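Local structure of alcohol dehydrogenase (Escherichia coli, 5VM2) at residues 50-55 with 116-121; 164-169 with 238-243; 199-204 with 219-224. The protein is of unknown substrate specificity but probably acts as a zinc-containing, NAD(H)- or NADP(H)-dependent dehydrogenase that oxidises CH-OH groups. All blocks are in the same frame, centred on the assembly; numbering follows the deposited sequence.

In the fold
The three contacts follow the two-domain plan of the zinc-containing alcohol dehydrogenases. Interaction 1 joins two loops of the GroES-like domain, one after helix 41-48 and the other before strand 128-132, and closes before interaction 2 opens. Interactions 2 and 3 both reach the six-stranded parallel sheet of the Rossmann domain. Their centres lie about 21 Å apart, and interaction 3 is nested in the stretch of chain that interaction 2 closes. Interaction 2 sits at strand 238-243, inside the sheet, while interaction 3 ties strand 195-200 to the edge strand 216-219. Interaction 1, its centre about 35 and 36 Å from theirs, is remote on the GroES-like side, whereas 2 and 3 serve the same sheet.

Interaction 1 of 3, residues 50-55 with 116-121; sequences PFIPPK and ATQPNY
Two surface loops of the GroES-like domain meet here, and a proline-rich turn wraps the outer end of the Tyr-121 ring. Both prolines that touch the ring come from one side of its plane. Pro-54 stands over the face: its CG is 4.2 Å from the centroid of Tyr-121 and 25° off the ring normal, in a CH-pi contact. The neighbouring CB of Pro-54 reaches CE1 of Tyr-121 at 3.6 Å. Near the other ortho carbon of the phenol, CG of Pro-50 approaches CE2 of Tyr-121 obliquely at 3.5 Å. Both prolines cross the tyrosine at about a right angle, and the two rigid rings limit the room for the aromatic ring on that side.

The hydroxyl reaches the backbone of the turn. OH of Tyr-121 lies 2.9 Å from O of Ile-52, which sits at the ring edge near its plane; a hydrogen bond fits this pair, although the proton has another acceptor within reach. With CG anti to the carbonyl carbon, chi1 of -51° lays the ring over the chain's own Thr-117 O, 3.4 Å from the plane of the Tyr-121 ring, on the face turned away from Pro-54. That same Thr-117 O accepts from the backbone N of Tyr-121 at 2.7 Å, closing the turn that carries the ring. At the exposed margin, CD1 of Ile-52 touches CG of Gln-118 at 4.0 Å. Gln-59 also packs on Pro-54 and Tyr-121. A buried tyrosine thus joins two irregular loops of the GroES-like fold.

Interaction 2 of 3, residues 164-169 with 238-243; sequences ADVKPG and ADIVFE
The loop 164-169 packs against strand 238-243 with the end-to-end directions of the touching parts 137° apart, and no hydrogen bond links the two segments. Ala-164 and Val-166 instead meet Ile-240 and Phe-242, alternate residues of the strand. CB of Ala-164 lies 3.6 Å from CZ of Phe-242 and 4.0 Å from CG2 of Ile-240. Val-166 uses a single branch: with CG1 anti to the backbone N (chi1 171°), CG2 falls anti to the carbonyl carbon and touches CD1 of Ile-240 at 3.8 Å, and it meets Phe-242 CZ at the ring edge, in plane, also at 3.8 Å.

This is where helix 145-163 gives way to the Rossmann sheet. Asp-165, the first residue beyond the helix, has the positive phi of a Schellman motif; the loop then leads into strand 171-175, which lies next to strand 238-243. Met-265 of strand 262-267 packs on Ala-164, Ile-240 and Phe-242, while Thr-184 and Cys-188 of helix 179-190 touch Phe-242. CD1 of Ile-240 also reaches Ala-164 O at 3.7 Å; that carbonyl accepts a hydrogen bond from Lys-263 NZ. At the loop's far end Gly-169 comes near Asp-239, whose OD1 accepts from the backbone N of Lys-171.

Interaction 3 of 3, residues 199-204 with 219-224; sequences VDVLEK and NGAKED
Backbone pairing comes first: Asp-200 and Asn-219 form a parallel beta bridge, and N of Gly-220 donates to O of Asp-200 at 2.9 Å. CA of Asn-219 makes a CA-H...O contact of 3.3 Å with the same oxygen. The bridge joins the ends of strands 195-200 and 216-219 in the Rossmann sheet.

Among the side-chain bonds, ND2 of Asn-219 donates nearly straight (170°) to OE2 of Glu-203, 2.9 Å away in the conformer of Glu-203 described here, from above the carboxylate plane. Asn-219 OD1 accepts from Ala-221 N at 2.8 Å, in the carbonyl plane, and from Lys-222 N, above that plane, giving an Asx turn and an Asx motif. N of Asn-219 donates to Glu-223 OE1 at 2.8 Å. Asp-200 OD2 accepts from N of Leu-202, the N-cap of helix 203-211, at 2.9 Å in another Asx turn. One water donates to Val-201 O and accepts from Asn-219 ND2.

The apolar share is small, CG1 of Val-201 lying 4.2 Å from CB of Ala-221. The two N-H groups at OD1 probably favour this amide orientation already; the Glu-203 bond, in that conformer, would add to it and link turn to helix start.

Interaction 1 of 3, residues 50-55 with 116-121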
loop_
_atom_site.group_PDB
_atom_site.type_symbol
_atom_site.label_atom_id
_atom_site.label_comp_id
_atom_site.label_asym_id
_atom_site.label_seq_id
_atom_site.Cartn_x
_atom_site.Cartn_y
_atom_site.Cartn_z
ATOM N N PRO A 50 5.546 -14.717 8.671
ATOM C CA PRO A 50 5.335 -14.816 7.224
ATOM C C PRO A 50 4.747 -16.166 6.850
ATOM O O PRO A 50 4.997 -17.181 7.504
ATOM C CB PRO A 50 6.742 -14.634 6.646
ATOM C CG PRO A 50 7.647 -15.106 7.730
ATOM C CD PRO A 50 6.975 -14.747 9.028
ATOM N N PHE A 51 3.946 -16.163 5.779
ATOM C CA PHE A 51 3.250 -17.433 5.594
ATOM C C PHE A 51 4.179 -18.521 5.076
ATOM O O PHE A 51 4.037 -19.690 5.451
ATOM C CB PHE A 51 2.066 -17.253 4.646
ATOM C CG PHE A 51 0.735 -17.282 5.338
ATOM C CD1 PHE A 51 0.062 -18.479 5.511
ATOM C CD2 PHE A 51 0.153 -16.115 5.804
ATOM C CE1 PHE A 51 -1.167 -18.515 6.138
ATOM C CE2 PHE A 51 -1.076 -16.145 6.438
ATOM C CZ PHE A 51 -1.737 -17.348 6.606
ATOM N N ILE A 52 5.334 -18.223 4.494
ATOM C CA ILE A 52 6.378 -19.217 4.269
ATOM C C ILE A 52 7.343 -19.148 5.447
ATOM O O ILE A 52 7.985 -18.102 5.643
ATOM C CB ILE A 52 7.111 -18.976 2.946
ATOM C CG1 ILE A 52 6.147 -19.166 1.771
ATOM C CG2 ILE A 52 8.317 -19.898 2.832
ATOM C CD1 ILE A 52 6.825 -19.471 0.453
ATOM N N PRO A 53 7.457 -20.198 6.256
ATOM C CA PRO A 53 8.432 -20.194 7.346
ATOM C C PRO A 53 9.829 -19.957 6.806
ATOM O O PRO A 53 10.154 -20.400 5.694
ATOM C CB PRO A 53 8.300 -21.601 7.947
ATOM C CG PRO A 53 6.927 -22.037 7.584
ATOM C CD PRO A 53 6.651 -21.430 6.238
ATOM N N PRO A 54 10.672 -19.241 7.543
ATOM C CA PRO A 54 12.064 -19.094 7.111
ATOM C C PRO A 54 12.742 -20.452 7.014
ATOM O O PRO A 54 12.596 -21.306 7.892
ATOM C CB PRO A 54 12.689 -18.225 8.207
ATOM C CG PRO A 54 11.541 -17.531 8.851
ATOM C CD PRO A 54 10.390 -18.485 8.774
ATOM N N LYS A 55 13.476 -20.650 5.917
ATOM C CA LYS A 55 14.250 -21.872 5.747
ATOM C C LYS A 55 15.260 -22.062 6.874
ATOM O O LYS A 55 15.685 -23.194 7.134
ATOM C CB LYS A 55 14.941 -21.838 4.377
ATOM C CG LYS A 55 16.028 -22.873 4.155
ATOM C CD LYS A 55 15.526 -24.035 3.319
ATOM C CE LYS A 55 16.458 -25.228 3.435
ATOM N NZ LYS A 55 15.921 -26.428 2.736
ATOM N N ALA A 116 10.808 -7.592 3.512
ATOM C CA ALA A 116 10.160 -8.224 4.659
ATOM C C ALA A 116 9.380 -9.475 4.272
ATOM O O ALA A 116 8.396 -9.821 4.932
ATOM C CB ALA A 116 9.241 -7.239 5.389
ATOM N N THR A 117 9.847 -10.115 3.192
ATOM C CA THR A 117 9.285 -11.374 2.658
ATOM C C THR A 117 10.205 -12.548 2.435
ATOM O O THR A 117 11.382 -12.493 2.658
ATOM C CB THR A 117 8.374 -11.284 1.431
ATOM O OG1 THR A 117 9.172 -11.033 0.283
ATOM C CG2 THR A 117 7.347 -10.275 1.611
ATOM N N GLN A 118 9.624 -13.526 1.773
ATOM C CA GLN A 118 10.076 -14.925 1.639
ATOM C C GLN A 118 11.554 -15.383 1.634
ATOM O O GLN A 118 11.875 -16.353 2.322
ATOM C CB GLN A 118 9.370 -15.566 0.434
ATOM C CG GLN A 118 9.874 -16.957 0.088
ATOM C CD GLN A 118 10.918 -16.942 -1.012
ATOM O OE1 GLN A 118 10.902 -16.073 -1.886
ATOM N NE2 GLN A 118 11.833 -17.904 -0.974
ATOM N N PRO A 119 12.334 -14.876 0.659
ATOM C CA PRO A 119 13.667 -15.489 0.769
ATOM C C PRO A 119 14.545 -14.841 1.830
ATOM O O PRO A 119 15.318 -15.519 2.516
ATOM C CB PRO A 119 14.262 -15.302 -0.633
ATOM C CG PRO A 119 13.316 -14.371 -1.373
ATOM C CD PRO A 119 12.318 -13.847 -0.392
ATOM N N ASN A 120 14.417 -13.527 1.978
ATOM C CA ASN A 120 15.417 -12.804 2.755
ATOM C C ASN A 120 14.860 -12.143 4.004
ATOM O O ASN A 120 15.557 -12.081 5.020
ATOM C CB ASN A 120 16.074 -11.746 1.863
ATOM C CG ASN A 120 16.468 -12.299 0.498
ATOM O OD1 ASN A 120 17.007 -13.400 0.394
ATOM N ND2 ASN A 120 16.175 -11.542 -0.558
ATOM N N TYR A 121 13.575 -11.787 4.057
ATOM C CA TYR A 121 12.942 -11.226 5.253
ATOM C C TYR A 121 13.650 -9.964 5.742
ATOM O O TYR A 121 13.705 -9.699 6.947
ATOM C CB TYR A 121 12.861 -12.259 6.381
ATOM C CG TYR A 121 12.264 -13.588 5.973
ATOM C CD1 TYR A 121 13.075 -14.695 5.756
ATOM C CD2 TYR A 121 10.892 -13.738 5.810
ATOM C CE1 TYR A 121 12.535 -15.915 5.387
ATOM C CE2 TYR A 121 10.343 -14.951 5.440
ATOM C CZ TYR A 121 11.169 -16.039 5.235
ATOM O OH TYR A 121 10.632 -17.251 4.861
#

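Interaction 2 of 3, residues 164-169 with 238-243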
loop_
_atom_site.group_PDB
_atom_site.type_symbol
_atom_site.label_atom_id
_atom_site.label_comp_id
_atom_site.label_asym_id
_atom_site.label_seq_id
_atom_site.Cartn_x
_atom_site.Cartn_y
_atom_site.Cartn_z
ATOM N N ALA A 164 -7.785 -0.028 -13.859
ATOM C CA ALA A 164 -9.221 0.033 -14.091
ATOM C C ALA A 164 -9.604 1.005 -15.198
ATOM O O ALA A 164 -10.775 1.028 -15.589
ATOM C CB ALA A 164 -9.945 0.418 -12.798
ATOM N N ASP A 165 -8.653 1.785 -15.713
ATOM C CA ASP A 165 -8.922 2.808 -16.728
ATOM C C ASP A 165 -9.958 3.818 -16.228
ATOM O O ASP A 165 -10.926 4.147 -16.916
ATOM C CB ASP A 165 -9.364 2.167 -18.048
ATOM C CG ASP A 165 -9.293 3.128 -19.216
ATOM O OD1 ASP A 165 -8.488 4.079 -19.155
ATOM O OD2 ASP A 165 -10.041 2.926 -20.199
ATOM N N VAL A 166 -9.751 4.304 -15.000
ATOM C CA VAL A 166 -10.605 5.354 -14.464
ATOM C C VAL A 166 -10.518 6.581 -15.362
ATOM O O VAL A 166 -9.433 6.978 -15.808
ATOM C CB VAL A 166 -10.205 5.685 -13.016
ATOM C CG1 VAL A 166 -10.942 6.938 -12.527
ATOM C CG2 VAL A 166 -10.497 4.502 -12.108
ATOM N N LYS A 167 -11.671 7.183 -15.630
ATOM C CA LYS A 167 -11.770 8.314 -16.539
ATOM C C LYS A 167 -12.970 9.150 -16.122
ATOM O O LYS A 167 -13.859 8.655 -15.421
ATOM C CB LYS A 167 -11.926 7.850 -17.996
ATOM C CG LYS A 167 -10.641 7.368 -18.659
ATOM C CD LYS A 167 -9.878 8.513 -19.302
ATOM C CE LYS A 167 -8.498 8.071 -19.770
ATOM N NZ LYS A 167 -7.544 7.934 -18.638
ATOM N N PRO A 168 -13.017 10.421 -16.528
ATOM C CA PRO A 168 -14.258 11.186 -16.345
ATOM C C PRO A 168 -15.407 10.443 -17.009
ATOM O O PRO A 168 -15.227 9.776 -18.031
ATOM C CB PRO A 168 -13.968 12.520 -17.044
ATOM C CG PRO A 168 -12.487 12.617 -17.119
ATOM C CD PRO A 168 -11.957 11.220 -17.170
ATOM N N GLY A 169 -16.588 10.525 -16.399
ATOM C CA GLY A 169 -17.759 9.852 -16.910
ATOM C C GLY A 169 -17.946 8.432 -16.422
ATOM O O GLY A 169 -18.945 7.794 -16.787
ATOM N N ALA A 238 -22.431 0.730 -10.985
ATOM C CA ALA A 238 -21.252 1.557 -11.200
ATOM C C ALA A 238 -20.397 1.015 -12.342
ATOM O O ALA A 238 -20.347 -0.193 -12.587
ATOM C CB ALA A 238 -20.418 1.641 -9.919
ATOM N N ASP A 239 -19.719 1.931 -13.042
ATOM C CA ASP A 239 -18.758 1.525 -14.069
ATOM C C ASP A 239 -17.645 0.666 -13.477
ATOM O O ASP A 239 -17.217 -0.324 -14.086
ATOM C CB ASP A 239 -18.153 2.755 -14.744
ATOM C CG ASP A 239 -19.169 3.541 -15.540
ATOM O OD1 ASP A 239 -19.928 4.321 -14.930
ATOM O OD2 ASP A 239 -19.200 3.371 -16.776
ATOM N N ILE A 240 -17.143 1.045 -12.307
ATOM C CA ILE A 240 -16.033 0.351 -11.665
ATOM C C ILE A 240 -16.357 0.224 -10.188
ATOM O O ILE A 240 -16.755 1.206 -9.557
ATOM C CB ILE A 240 -14.697 1.100 -11.846
ATOM C CG1 ILE A 240 -14.384 1.345 -13.328
ATOM C CG2 ILE A 240 -13.578 0.331 -11.182
ATOM C CD1 ILE A 240 -13.430 2.512 -13.563
ATOM N N VAL A 241 -16.199 -0.975 -9.639
ATOM C CA VAL A 241 -16.293 -1.193 -8.202
ATOM C C VAL A 241 -14.929 -1.662 -7.729
ATOM O O VAL A 241 -14.404 -2.668 -8.230
ATOM C CB VAL A 241 -17.374 -2.218 -7.832
ATOM C CG1 VAL A 241 -17.461 -2.352 -6.312
ATOM C CG2 VAL A 241 -18.722 -1.817 -8.413
ATOM N N PHE A 242 -14.353 -0.932 -6.785
ATOM C CA PHE A 242 -13.110 -1.325 -6.145
ATOM C C PHE A 242 -13.433 -1.993 -4.817
ATOM O O PHE A 242 -14.171 -1.433 -3.998
ATOM C CB PHE A 242 -12.202 -0.117 -5.905
ATOM C CG PHE A 242 -11.690 0.519 -7.156
ATOM C CD1 PHE A 242 -12.401 1.546 -7.765
ATOM C CD2 PHE A 242 -10.504 0.096 -7.725
ATOM C CE1 PHE A 242 -11.928 2.147 -8.927
ATOM C CE2 PHE A 242 -10.027 0.685 -8.887
ATOM C CZ PHE A 242 -10.742 1.714 -9.487
ATOM N N GLU A 243 -12.890 -3.187 -4.611
ATOM C CA GLU A 243 -12.939 -3.858 -3.321
ATOM C C GLU A 243 -11.573 -3.703 -2.663
ATOM O O GLU A 243 -10.566 -4.180 -3.195
ATOM C CB GLU A 243 -13.313 -5.330 -3.482
ATOM C CG GLU A 243 -13.840 -5.975 -2.215
ATOM C CD GLU A 243 -12.744 -6.250 -1.207
ATOM O OE1 GLU A 243 -12.993 -6.074 0.002
ATOM O OE2 GLU A 243 -11.632 -6.636 -1.626
#

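Interaction 3 of 3, residues 199-204 with 219-224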
loop_
_atom_site.group_PDB
_atom_site.type_symbol
_atom_site.label_atom_id
_atom_site.label_comp_id
_atom_site.label_asym_id
_atom_site.label_seq_id
_atom_site.Cartn_x
_atom_site.Cartn_y
_atom_site.Cartn_z
ATOM N N VAL A 199 -17.832 3.308 0.671
ATOM C CA VAL A 199 -18.616 2.536 1.626
ATOM C C VAL A 199 -17.682 2.003 2.703
ATOM O O VAL A 199 -16.651 1.396 2.389
ATOM C CB VAL A 199 -19.348 1.369 0.936
ATOM C CG1 VAL A 199 -20.196 0.603 1.936
ATOM C CG2 VAL A 199 -20.188 1.874 -0.231
ATOM N N ASP A 200 -18.049 2.215 3.964
ATOM C CA ASP A 200 -17.356 1.581 5.080
ATOM C C ASP A 200 -18.343 1.456 6.236
ATOM O O ASP A 200 -19.542 1.706 6.079
ATOM C CB ASP A 200 -16.097 2.364 5.474
ATOM C CG ASP A 200 -15.193 1.577 6.408
ATOM O OD1 ASP A 200 -14.039 1.289 6.029
ATOM O OD2 ASP A 200 -15.646 1.232 7.519
ATOM N N VAL A 201 -17.840 1.088 7.413
ATOM C CA VAL A 201 -18.675 0.899 8.593
ATOM C C VAL A 201 -18.236 1.760 9.765
ATOM O O VAL A 201 -18.874 1.715 10.820
ATOM C CB VAL A 201 -18.727 -0.585 9.016
ATOM C CG1 VAL A 201 -19.438 -1.414 7.960
ATOM C CG2 VAL A 201 -17.319 -1.119 9.287
ATOM N N LEU A 202 -17.173 2.548 9.619
ATOM C CA LEU A 202 -16.654 3.378 10.700
ATOM C C LEU A 202 -16.787 4.842 10.301
ATOM O O LEU A 202 -16.286 5.253 9.247
ATOM C CB LEU A 202 -15.204 3.016 11.016
ATOM C CG LEU A 202 -15.035 1.651 11.691
ATOM C CD1 LEU A 202 -13.573 1.230 11.727
ATOM C CD2 LEU A 202 -15.628 1.661 13.095
ATOM N N GLU A 203 -17.459 5.626 11.146
ATOM C CA GLU A 203 -17.746 7.014 10.793
ATOM C C GLU A 203 -16.473 7.835 10.644
ATOM O O GLU A 203 -16.440 8.787 9.854
ATOM C CB GLU A 203 -18.669 7.646 11.837
ATOM C CG GLU A 203 -20.147 7.303 11.656
ATOM C CD GLU A 203 -20.716 7.795 10.334
ATOM O OE1 GLU A 203 -20.215 8.811 9.809
ATOM O OE2 GLU A 203 -21.668 7.168 9.824
ATOM N N LYS A 204 -15.412 7.483 11.375
ATOM C CA LYS A 204 -14.161 8.229 11.254
ATOM C C LYS A 204 -13.525 8.027 9.883
ATOM O O LYS A 204 -12.928 8.955 9.325
ATOM C CB LYS A 204 -13.186 7.822 12.356
ATOM C CG LYS A 204 -13.673 8.097 13.776
ATOM C CD LYS A 204 -14.552 9.338 13.853
ATOM C CE LYS A 204 -15.449 9.289 15.080
ATOM N NZ LYS A 204 -16.481 10.362 15.060
ATOM N N ASN A 219 -22.556 4.431 5.007
ATOM C CA ASN A 219 -22.239 3.603 6.167
ATOM C C ASN A 219 -23.061 2.323 6.063
ATOM O O ASN A 219 -24.254 2.309 6.378
ATOM C CB ASN A 219 -22.523 4.361 7.458
ATOM C CG ASN A 219 -22.123 3.577 8.696
ATOM O OD1 ASN A 219 -22.210 2.351 8.725
ATOM N ND2 ASN A 219 -21.674 4.282 9.724
ATOM N N GLY A 220 -22.395 1.242 5.657
ATOM C CA GLY A 220 -23.040 -0.047 5.475
ATOM C C GLY A 220 -23.598 -0.667 6.738
ATOM O O GLY A 220 -24.386 -1.614 6.641
ATOM N N ALA A 221 -23.203 -0.173 7.911
ATOM C CA ALA A 221 -23.791 -0.648 9.154
ATOM C C ALA A 221 -25.087 0.074 9.490
ATOM O O ALA A 221 -25.980 -0.522 10.101
ATOM C CB ALA A 221 -22.798 -0.487 10.310
ATOM N N LYS A 222 -25.210 1.339 9.090
ATOM C CA LYS A 222 -26.399 2.133 9.361
ATOM C C LYS A 222 -27.297 2.300 8.142
ATOM O O LYS A 222 -28.417 2.805 8.283
ATOM C CB LYS A 222 -26.002 3.516 9.892
ATOM C CG LYS A 222 -24.914 3.485 10.956
ATOM C CD LYS A 222 -25.083 4.607 11.967
ATOM C CE LYS A 222 -24.038 4.513 13.069
ATOM N NZ LYS A 222 -24.640 4.204 14.399
ATOM N N GLU A 223 -26.846 1.881 6.963
ATOM C CA GLU A 223 -27.601 2.038 5.729
ATOM C C GLU A 223 -27.576 0.739 4.932
ATOM O O GLU A 223 -26.721 -0.127 5.136
ATOM C CB GLU A 223 -27.038 3.174 4.859
ATOM C CG GLU A 223 -26.901 4.518 5.564
ATOM C CD GLU A 223 -26.090 5.515 4.753
ATOM O OE1 GLU A 223 -24.979 5.888 5.188
ATOM O OE2 GLU A 223 -26.564 5.924 3.674
ATOM N N ASP A 224 -28.531 0.618 4.013
ATOM C CA ASP A 224 -28.557 -0.480 3.047
ATOM C C ASP A 224 -27.579 -0.135 1.931
ATOM O O ASP A 224 -27.868 0.706 1.079
ATOM C CB ASP A 224 -29.972 -0.683 2.514
ATOM C CG ASP A 224 -30.124 -1.957 1.691
ATOM O OD1 ASP A 224 -29.132 -2.432 1.093
ATOM O OD2 ASP A 224 -31.259 -2.476 1.629
HETATM O O HOH W 1 -20.769 2.863 12.516
#